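Local coordinates for core protein VP4 (Bluetongue virus, PDB 2JHP), which forms part of the inner capsid of the virus and caps viral RNA, working as a multifunctional RNA-capping assembly line, at residues A[154-159]-A[392-397]; A[186-191]-A[385-390]. All coordinates share one frame; numbering follows the deposited sequence.

Interaction 1. Residues A[154-159]-A[392-397]; sequences PEIPPL and IVRKNG. With SAH (S-adenosyl-L-homocysteine), chain B.
R394 NH1 donates a hydrogen bond to P154 O over 2.8 Å, the one polar bond between 154-159 and 392-397. It is somewhat bent, with an N-H...O angle of 145°, and O lies 17° out of the guanidinium plane. The R394 side chain is extended from CG to NE, with CG anti to the backbone N (chi1 -169°). This carries the guanidinium past the P154 ring, which it meets through CD, 3.6 Å from R394 NH1. I156 crosses the arginine chain at about a right angle and lays CD1 over the centre of one guanidinium face, 4.0 Å above the plane. The P154 ring also packs against I392, with CG 4.2 Å from I392 CD1. Backbone bonds from V393 and K395 to I150 and G152 pair strand 393-394, at one edge of the sheet, in parallel with strand 149-152. Just beyond, N396 OD1 accepts from SAH N6 at 3.1 Å and from the L398 amide. G397 N donates to SAH N1 at 3.2 Å. The adenine is thus read along its N1/N6 edge by a loop after an outer parallel strand. This arrangement is typical of the cofactor site of Rossmann-like methyltransferases.

Interaction 2. Residues A[186-191]-A[385-390]; sequences IVYSAE and RLFEHL. With GUN (guanine), chain D.
The F387 ring carries the bound guanine over one face, and at its edge, near the ring plane, lies V187 O, 3.9 Å from F387 CE1. Guanine N1 sits over the ring centre, 3.8 Å above the plane. The Y188 ring meets the F387 ring obliquely. Their planes are at 90° and their centroids are 5.9 Å apart. The setting is Rossmann-like: 186-191 runs from the last residue of helix 178-186 through the loop that leads to strand 192-196, and it packs on helix 380-391. V187 is the first residue to leave the helical conformation, and its carbonyl turns to the phenylalanine edge.

F387 CG is anti to the backbone N (chi1 -168°), which swings the ring off the helix and under the base. Y188 touches F387 CE1 with CB, at 3.9 Å, and F387 CZ with CD1, at 4.1 Å. A137, L140 and N141 of helix 137-141 and Y185 also pack on F387. The base is bound at its polar atoms by R214, D184 O and N141, so F387 supplies a flat apolar surface to a base held by others. R350 ties the segments together by bonding both S189 OG and L390 O.

A second, purely aliphatic touch lies one helical turn further on, at L390. The I186 CA-CB bond points away from the helix, but chi2 of 69° folds the chain back. I186 CD1 thereby reaches L390 CD1, at 3.7 Å.

Along the chain the segments run 154-159, 186-191, 385-390, 392-397, so interaction 2 is nested inside the loop closed by interaction 1. Their centres are 12 Å apart. Helix 380-391 leads directly into strand 393-394, at one edge of a seven-stranded mixed sheet. Strand 192-196 belongs to a second such sheet, with the same 3-2-1-4-5-7-6 order. One Rossmann-like unit is thus inserted between two neighbouring strands of another, and both interactions lie near the junction. P157 CD packs on H389 CB at 3.6 Å, and E155 and R385 form a long, weak ion pair. An SAH site and a guanine site therefore share one helix-strand connection.

Interaction 1. Residues A[154-159]-A[392-397]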
ATOM      1  N   PRO A 154     -12.566   2.503  -4.098  1.00  9.14           N
ATOM      2  CA  PRO A 154     -12.096   3.803  -3.642  1.00 13.17           C
ATOM      3  C   PRO A 154     -13.241   4.786  -3.496  1.00 15.80           C
ATOM      4  O   PRO A 154     -14.294   4.586  -4.104  1.00 17.61           O
ATOM      5  CB  PRO A 154     -11.136   4.235  -4.754  1.00  9.11           C
ATOM      6  CG  PRO A 154     -11.623   3.537  -5.962  1.00 10.24           C
ATOM      7  CD  PRO A 154     -12.222   2.250  -5.513  1.00 15.35           C
ATOM      8  N   GLU A 155     -13.018   5.829  -2.689  1.00 12.61           N
ATOM      9  CA  GLU A 155     -14.032   6.831  -2.352  1.00 16.68           C
ATOM     10  C   GLU A 155     -14.394   7.574  -3.621  1.00 16.53           C
ATOM     11  O   GLU A 155     -13.555   8.222  -4.225  1.00 23.75           O
ATOM     12  CB  GLU A 155     -13.500   7.798  -1.283  1.00 32.55           C
ATOM     13  CG  GLU A 155     -14.505   8.112  -0.155  1.00 -5.42           C
ATOM     14  CD  GLU A 155     -14.186   9.405   0.645  1.00 13.32           C
ATOM     15  OE1 GLU A 155     -12.990   9.732   0.851  1.00 18.37           O
ATOM     16  OE2 GLU A 155     -15.144  10.089   1.082  1.00 14.73           O
ATOM     17  N   ILE A 156     -15.645   7.446  -4.035  1.00 15.20           N
ATOM     18  CA  ILE A 156     -16.127   8.013  -5.296  1.00 14.32           C
ATOM     19  C   ILE A 156     -16.136   9.551  -5.288  1.00 25.62           C
ATOM     20  O   ILE A 156     -16.651  10.152  -4.350  1.00 14.35           O
ATOM     21  CB  ILE A 156     -17.526   7.449  -5.643  1.00 32.64           C
ATOM     22  CG1 ILE A 156     -17.432   5.951  -5.973  1.00 10.68           C
ATOM     23  CG2 ILE A 156     -18.140   8.201  -6.803  1.00 -7.85           C
ATOM     24  CD1 ILE A 156     -18.757   5.317  -6.350  1.00  5.12           C
ATOM     25  N   PRO A 157     -15.545  10.187  -6.328  1.00 -4.42           N
ATOM     26  CA  PRO A 157     -15.519  11.654  -6.446  1.00 -6.71           C
ATOM     27  C   PRO A 157     -16.884  12.222  -6.763  1.00 -6.26           C
ATOM     28  O   PRO A 157     -17.795  11.458  -7.108  1.00  3.27           O
ATOM     29  CB  PRO A 157     -14.608  11.895  -7.657  1.00  2.19           C
ATOM     30  CG  PRO A 157     -14.713  10.632  -8.470  1.00 59.18           C
ATOM     31  CD  PRO A 157     -14.844   9.531  -7.457  1.00 -5.79           C
ATOM     32  N   PRO A 158     -17.041  13.556  -6.625  1.00  4.75           N
ATOM     33  CA  PRO A 158     -18.167  14.316  -7.162  1.00  7.60           C
ATOM     34  C   PRO A 158     -18.334  14.091  -8.657  1.00 13.54           C
ATOM     35  O   PRO A 158     -17.393  14.297  -9.417  1.00 17.80           O
ATOM     36  CB  PRO A 158     -17.750  15.767  -6.933  1.00-12.19           C
ATOM     37  CG  PRO A 158     -16.815  15.714  -5.796  1.00 -7.98           C
ATOM     38  CD  PRO A 158     -16.116  14.407  -5.857  1.00 -8.18           C
ATOM     39  N   LEU A 159     -19.529  13.680  -9.068  1.00 13.11           N
ATOM     40  CA  LEU A 159     -19.827  13.432 -10.473  1.00 23.26           C
ATOM     41  C   LEU A 159     -21.168  14.022 -10.837  1.00 15.89           C
ATOM     42  O   LEU A 159     -21.886  14.527  -9.973  1.00 13.31           O
ATOM     43  CB  LEU A 159     -19.887  11.932 -10.748  1.00 11.23           C
ATOM     44  CG  LEU A 159     -18.781  11.087 -10.152  1.00-14.89           C
ATOM     45  CD1 LEU A 159     -19.162   9.582 -10.146  1.00-13.20           C
ATOM     46  CD2 LEU A 159     -17.453  11.311 -10.894  1.00 26.27           C
ATOM     47  N   ILE A 392      -9.445   2.191 -11.681  1.00 23.04           N
ATOM     48  CA  ILE A 392      -9.523   0.985 -10.843  1.00  1.51           C
ATOM     49  C   ILE A 392     -10.860   0.301 -11.096  1.00 13.05           C
ATOM     50  O   ILE A 392     -11.913   0.947 -11.110  1.00 15.25           O
ATOM     51  CB  ILE A 392      -9.419   1.320  -9.330  1.00 17.63           C
ATOM     52  CG1 ILE A 392      -7.996   1.722  -8.953  1.00 -4.28           C
ATOM     53  CG2 ILE A 392      -9.893   0.154  -8.460  1.00 20.37           C
ATOM     54  CD1 ILE A 392      -7.885   2.482  -7.632  1.00 24.43           C
ATOM     55  N   VAL A 393     -10.822  -1.007 -11.303  1.00  8.80           N
ATOM     56  CA  VAL A 393     -12.059  -1.762 -11.397  1.00  9.38           C
ATOM     57  C   VAL A 393     -12.665  -1.899 -10.007  1.00  7.17           C
ATOM     58  O   VAL A 393     -12.035  -2.397  -9.077  1.00 17.74           O
ATOM     59  CB  VAL A 393     -11.865  -3.154 -12.042  1.00  7.37           C
ATOM     60  CG1 VAL A 393     -13.227  -3.781 -12.341  1.00 -9.96           C
ATOM     61  CG2 VAL A 393     -11.044  -3.034 -13.319  1.00-11.56           C
ATOM     62  N   ARG A 394     -13.896  -1.414  -9.887  1.00 -8.38           N
ATOM     63  CA  ARG A 394     -14.652  -1.454  -8.628  1.00-10.37           C
ATOM     64  C   ARG A 394     -15.125  -2.896  -8.405  1.00 10.97           C
ATOM     65  O   ARG A 394     -15.914  -3.408  -9.190  1.00 14.03           O
ATOM     66  CB  ARG A 394     -15.816  -0.442  -8.679  1.00-11.25           C
ATOM     67  CG  ARG A 394     -16.490  -0.214  -7.343  1.00-10.12           C
ATOM     68  CD  ARG A 394     -17.231   1.090  -7.253  1.00 18.46           C
ATOM     69  NE  ARG A 394     -17.675   1.316  -5.878  1.00 23.68           N
ATOM     70  CZ  ARG A 394     -16.979   1.970  -4.948  1.00 21.18           C
ATOM     71  NH1 ARG A 394     -15.786   2.486  -5.234  1.00 35.79           N
ATOM     72  NH2 ARG A 394     -17.479   2.113  -3.729  1.00 33.54           N
ATOM     73  N   LYS A 395     -14.595  -3.537  -7.360  1.00 13.41           N
ATOM     74  CA  LYS A 395     -14.872  -4.943  -7.017  1.00  9.93           C
ATOM     75  C   LYS A 395     -14.584  -5.175  -5.540  1.00 14.09           C
ATOM     76  O   LYS A 395     -13.570  -4.703  -5.025  1.00 16.86           O
ATOM     77  CB  LYS A 395     -13.951  -5.870  -7.821  1.00 13.71           C
ATOM     78  CG  LYS A 395     -14.610  -7.106  -8.410  1.00 18.04           C
ATOM     79  CD  LYS A 395     -15.077  -6.817  -9.829  1.00 28.13           C
ATOM     80  CE  LYS A 395     -15.425  -8.083 -10.594  1.00 38.42           C
ATOM     81  NZ  LYS A 395     -15.508  -7.811 -12.057  1.00 20.67           N
ATOM     82  N   ASN A 396     -15.464  -5.904  -4.860  1.00 15.17           N
ATOM     83  CA  ASN A 396     -15.242  -6.263  -3.462  1.00 18.33           C
ATOM     84  C   ASN A 396     -14.361  -7.507  -3.348  1.00 18.21           C
ATOM     85  O   ASN A 396     -14.768  -8.617  -3.713  1.00 14.87           O
ATOM     86  CB  ASN A 396     -16.570  -6.467  -2.717  1.00 34.82           C
ATOM     87  CG  ASN A 396     -16.392  -6.621  -1.195  1.00 -8.23           C
ATOM     88  OD1 ASN A 396     -15.355  -7.104  -0.707  1.00 17.58           O
ATOM     89  ND2 ASN A 396     -17.415  -6.214  -0.438  1.00 10.91           N
ATOM     90  N   GLY A 397     -13.166  -7.304  -2.803  1.00 19.18           N
ATOM     91  CA  GLY A 397     -12.153  -8.335  -2.690  1.00 14.85           C
ATOM     92  C   GLY A 397     -12.658  -9.633  -2.107  1.00 18.70           C
ATOM     93  O   GLY A 397     -12.305 -10.709  -2.601  1.00 23.94           O
TER
HETATM   94  N   SAH B1645      -4.193  -1.908  -0.796  1.00 34.62           N
HETATM   95  CA  SAH B1645      -3.523  -0.570  -0.801  1.00 17.59           C
HETATM   96  CB  SAH B1645      -4.300   0.548  -0.098  1.00 14.75           C
HETATM   97  CG  SAH B1645      -5.288   0.213   1.004  1.00 48.60           C
HETATM   98  SD  SAH B1645      -6.301   1.662   1.407  1.00 14.02           S
HETATM   99  C   SAH B1645      -2.088  -0.627  -0.302  1.00 19.67           C
HETATM  100  O   SAH B1645      -1.343  -1.548  -0.645  1.00 20.34           O
HETATM  101  OXT SAH B1645      -1.630   0.257   0.422  1.00 46.07           O
HETATM  102  C5' SAH B1645      -7.736   0.585   1.685  1.00 -6.02           C
HETATM  103  C4' SAH B1645      -8.732   0.613   0.538  1.00  4.74           C
HETATM  104  O4' SAH B1645      -9.377  -0.637   0.403  1.00  7.70           O
HETATM  105  C3' SAH B1645      -9.823   1.662   0.737  1.00  0.69           C
HETATM  106  O3' SAH B1645     -10.016   2.292  -0.519  1.00 -7.14           O
HETATM  107  C2' SAH B1645     -11.064   0.854   1.088  1.00 -0.27           C
HETATM  108  O2' SAH B1645     -12.248   1.428   0.604  1.00 10.14           O
HETATM  109  C1' SAH B1645     -10.790  -0.466   0.368  1.00 -1.73           C
HETATM  110  N9  SAH B1645     -11.521  -1.611   0.955  1.00 14.19           N
HETATM  111  C8  SAH B1645     -11.786  -1.844   2.285  1.00 -2.81           C
HETATM  112  N7  SAH B1645     -12.486  -3.003   2.392  1.00 19.58           N
HETATM  113  C5  SAH B1645     -12.673  -3.515   1.152  1.00 -6.33           C
HETATM  114  C6  SAH B1645     -13.306  -4.669   0.682  1.00 10.97           C
HETATM  115  N6  SAH B1645     -13.879  -5.516   1.535  1.00  9.62           N
HETATM  116  N1  SAH B1645     -13.329  -4.942  -0.673  1.00  5.85           N
HETATM  117  C2  SAH B1645     -12.726  -4.071  -1.563  1.00 18.83           C
HETATM  118  N3  SAH B1645     -12.097  -2.928  -1.103  1.00  8.90           N
HETATM  119  C4  SAH B1645     -12.070  -2.648   0.234  1.00 -4.23           C

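Interaction 2. Residues A[186-191]-A[385-390]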
ATOM      1  N   ILE A 186      -6.104  11.631 -15.881  1.00 38.01           N
ATOM      2  CA  ILE A 186      -6.614  10.908 -17.043  1.00 11.30           C
ATOM      3  C   ILE A 186      -5.577   9.955 -17.643  1.00 45.86           C
ATOM      4  O   ILE A 186      -5.941   8.898 -18.136  1.00 12.57           O
ATOM      5  CB  ILE A 186      -7.216  11.859 -18.126  1.00 14.92           C
ATOM      6  CG1 ILE A 186      -8.165  11.109 -19.078  1.00 20.59           C
ATOM      7  CG2 ILE A 186      -6.110  12.578 -18.902  1.00 16.92           C
ATOM      8  CD1 ILE A 186      -9.475  10.622 -18.462  1.00-12.56           C
ATOM      9  N   VAL A 187      -4.297  10.323 -17.605  1.00 14.74           N
ATOM     10  CA  VAL A 187      -3.239   9.486 -18.191  1.00 10.55           C
ATOM     11  C   VAL A 187      -2.853   8.356 -17.233  1.00 16.14           C
ATOM     12  O   VAL A 187      -2.324   8.607 -16.151  1.00 20.80           O
ATOM     13  CB  VAL A 187      -1.975  10.305 -18.569  1.00 10.82           C
ATOM     14  CG1 VAL A 187      -0.875   9.392 -19.151  1.00 19.13           C
ATOM     15  CG2 VAL A 187      -2.313  11.432 -19.545  1.00  9.96           C
ATOM     16  N   TYR A 188      -3.136   7.119 -17.631  1.00  8.40           N
ATOM     17  CA  TYR A 188      -2.712   5.930 -16.857  1.00 -8.07           C
ATOM     18  C   TYR A 188      -2.389   4.682 -17.704  1.00  8.53           C
ATOM     19  O   TYR A 188      -1.311   4.127 -17.588  1.00 18.99           O
ATOM     20  CB  TYR A 188      -3.719   5.580 -15.749  1.00  9.62           C
ATOM     21  CG  TYR A 188      -3.420   4.250 -15.095  1.00  6.23           C
ATOM     22  CD1 TYR A 188      -2.270   4.076 -14.289  1.00-13.86           C
ATOM     23  CD2 TYR A 188      -4.254   3.152 -15.287  1.00-11.41           C
ATOM     24  CE1 TYR A 188      -1.976   2.872 -13.697  1.00 47.67           C
ATOM     25  CE2 TYR A 188      -3.955   1.925 -14.690  1.00 14.42           C
ATOM     26  CZ  TYR A 188      -2.812   1.808 -13.899  1.00  4.84           C
ATOM     27  OH  TYR A 188      -2.506   0.611 -13.295  1.00-10.74           O
ATOM     28  N   SER A 189      -3.343   4.247 -18.523  1.00 14.82           N
ATOM     29  CA  SER A 189      -3.211   3.001 -19.293  1.00 10.78           C
ATOM     30  C   SER A 189      -3.157   3.192 -20.798  1.00 11.94           C
ATOM     31  O   SER A 189      -2.855   2.248 -21.521  1.00 16.46           O
ATOM     32  CB  SER A 189      -4.313   1.977 -18.933  1.00 12.27           C
ATOM     33  OG  SER A 189      -5.590   2.371 -19.406  1.00 15.81           O
ATOM     34  N   ALA A 190      -3.443   4.405 -21.267  1.00 17.93           N
ATOM     35  CA  ALA A 190      -3.395   4.709 -22.700  1.00 12.24           C
ATOM     36  C   ALA A 190      -1.959   4.667 -23.227  1.00 12.89           C
ATOM     37  O   ALA A 190      -1.073   5.294 -22.645  1.00 16.86           O
ATOM     38  CB  ALA A 190      -4.015   6.061 -22.976  1.00 15.04           C
ATOM     39  N   GLU A 191      -1.744   3.928 -24.319  1.00 17.17           N
ATOM     40  CA  GLU A 191      -0.452   3.909 -25.018  1.00  8.65           C
ATOM     41  C   GLU A 191      -0.328   5.065 -25.991  1.00 12.89           C
ATOM     42  O   GLU A 191       0.780   5.449 -26.365  1.00 23.76           O
ATOM     43  CB  GLU A 191      -0.266   2.622 -25.809  1.00  7.90           C
ATOM     44  CG  GLU A 191      -0.382   1.356 -24.990  1.00 -0.59           C
ATOM     45  CD  GLU A 191      -0.804   0.182 -25.843  1.00 68.13           C
ATOM     46  OE1 GLU A 191       0.079  -0.466 -26.450  1.00 20.81           O
ATOM     47  OE2 GLU A 191      -2.025  -0.078 -25.908  1.00  8.82           O
ATOM     48  N   ARG A 385      -8.955  11.071  -6.133  1.00 15.71           N
ATOM     49  CA  ARG A 385     -10.226  10.371  -6.284  1.00 13.17           C
ATOM     50  C   ARG A 385     -10.696  10.186  -7.730  1.00 20.76           C
ATOM     51  O   ARG A 385     -11.355   9.193  -8.044  1.00 18.37           O
ATOM     52  CB  ARG A 385     -11.316  11.106  -5.519  1.00 13.47           C
ATOM     53  CG  ARG A 385     -11.302  10.892  -4.032  1.00 35.81           C
ATOM     54  CD  ARG A 385     -12.680  11.206  -3.504  1.00  9.78           C
ATOM     55  NE  ARG A 385     -12.671  11.775  -2.159  1.00 37.59           N
ATOM     56  CZ  ARG A 385     -13.718  12.383  -1.612  1.00  5.29           C
ATOM     57  NH1 ARG A 385     -14.851  12.499  -2.303  1.00 29.91           N
ATOM     58  NH2 ARG A 385     -13.633  12.874  -0.382  1.00135.50           N
ATOM     59  N   LEU A 386     -10.395  11.153  -8.592  1.00 14.27           N
ATOM     60  CA  LEU A 386     -10.710  11.029 -10.005  1.00 18.08           C
ATOM     61  C   LEU A 386      -9.838   9.908 -10.591  1.00 17.95           C
ATOM     62  O   LEU A 386     -10.331   8.972 -11.207  1.00 16.19           O
ATOM     63  CB  LEU A 386     -10.477  12.364 -10.738  1.00 11.51           C
ATOM     64  CG  LEU A 386     -11.421  13.558 -10.524  1.00 24.28           C
ATOM     65  CD1 LEU A 386     -10.860  14.826 -11.161  1.00  3.90           C
ATOM     66  CD2 LEU A 386     -12.808  13.291 -11.085  1.00-10.46           C
ATOM     67  N   PHE A 387      -8.540  10.020 -10.370  1.00 14.38           N
ATOM     68  CA  PHE A 387      -7.574   9.030 -10.788  1.00 14.66           C
ATOM     69  C   PHE A 387      -8.023   7.614 -10.439  1.00 16.04           C
ATOM     70  O   PHE A 387      -8.089   6.752 -11.315  1.00 13.52           O
ATOM     71  CB  PHE A 387      -6.223   9.332 -10.121  1.00 -7.38           C
ATOM     72  CG  PHE A 387      -5.077   8.547 -10.683  1.00  7.16           C
ATOM     73  CD1 PHE A 387      -4.803   8.573 -12.040  1.00 19.65           C
ATOM     74  CD2 PHE A 387      -4.247   7.812  -9.844  1.00 -9.36           C
ATOM     75  CE1 PHE A 387      -3.744   7.866 -12.559  1.00  6.86           C
ATOM     76  CE2 PHE A 387      -3.164   7.109 -10.350  1.00 23.20           C
ATOM     77  CZ  PHE A 387      -2.910   7.137 -11.714  1.00 -9.17           C
ATOM     78  N   GLU A 388      -8.337   7.393  -9.160  1.00 18.65           N
ATOM     79  CA  GLU A 388      -8.728   6.077  -8.653  1.00 20.31           C
ATOM     80  C   GLU A 388     -10.056   5.594  -9.232  1.00 14.92           C
ATOM     81  O   GLU A 388     -10.265   4.394  -9.442  1.00 11.88           O
ATOM     82  CB  GLU A 388      -8.832   6.105  -7.134  1.00-10.51           C
ATOM     83  CG  GLU A 388      -7.491   6.316  -6.407  1.00 17.23           C
ATOM     84  CD  GLU A 388      -7.647   6.712  -4.936  1.00 21.57           C
ATOM     85  OE1 GLU A 388      -8.771   7.080  -4.516  1.00 12.59           O
ATOM     86  OE2 GLU A 388      -6.634   6.650  -4.196  1.00 20.55           O
ATOM     87  N   HIS A 389     -10.959   6.530  -9.494  1.00 18.27           N
ATOM     88  CA  HIS A 389     -12.265   6.159  -9.965  1.00 16.34           C
ATOM     89  C   HIS A 389     -12.236   5.768 -11.433  1.00 19.88           C
ATOM     90  O   HIS A 389     -12.949   4.854 -11.860  1.00  7.37           O
ATOM     91  CB  HIS A 389     -13.289   7.261  -9.713  1.00  8.83           C
ATOM     92  CG  HIS A 389     -14.689   6.831 -10.010  1.00 19.20           C
ATOM     93  ND1 HIS A 389     -15.457   7.423 -10.988  1.00 15.07           N
ATOM     94  CD2 HIS A 389     -15.434   5.817  -9.505  1.00 23.05           C
ATOM     95  CE1 HIS A 389     -16.630   6.818 -11.049  1.00 17.16           C
ATOM     96  NE2 HIS A 389     -16.639   5.835 -10.165  1.00 10.57           N
ATOM     97  N   LEU A 390     -11.413   6.463 -12.201  1.00 16.94           N
ATOM     98  CA  LEU A 390     -11.326   6.207 -13.623  1.00  7.71           C
ATOM     99  C   LEU A 390     -10.583   4.902 -13.933  1.00  8.60           C
ATOM    100  O   LEU A 390     -10.950   4.187 -14.875  1.00 10.07           O
ATOM    101  CB  LEU A 390     -10.693   7.397 -14.354  1.00 11.95           C
ATOM    102  CG  LEU A 390     -11.513   8.706 -14.361  1.00  7.52           C
ATOM    103  CD1 LEU A 390     -10.780   9.805 -15.091  1.00 20.64           C
ATOM    104  CD2 LEU A 390     -12.920   8.542 -14.955  1.00  8.23           C
TER
HETATM  105  N9  GUN D1647      -2.525  11.109  -6.372  1.00 27.86           N
HETATM  106  C8  GUN D1647      -1.501  10.331  -6.007  1.00 88.23           C
HETATM  107  N7  GUN D1647      -0.851   9.910  -7.094  1.00 42.40           N
HETATM  108  C5  GUN D1647      -1.458  10.425  -8.157  1.00 30.15           C
HETATM  109  C6  GUN D1647      -1.210  10.322  -9.523  1.00 41.97           C
HETATM  110  O6  GUN D1647      -0.267   9.648  -9.940  1.00 30.11           O
HETATM  111  N1  GUN D1647      -2.057  11.010 -10.409  1.00 19.21           N
HETATM  112  C2  GUN D1647      -3.126  11.766  -9.870  1.00 50.09           C
HETATM  113  N2  GUN D1647      -3.942  12.415 -10.679  1.00 30.84           N
HETATM  114  N3  GUN D1647      -3.336  11.848  -8.543  1.00 19.65           N
HETATM  115  C4  GUN D1647      -2.526  11.194  -7.693  1.00 42.87           C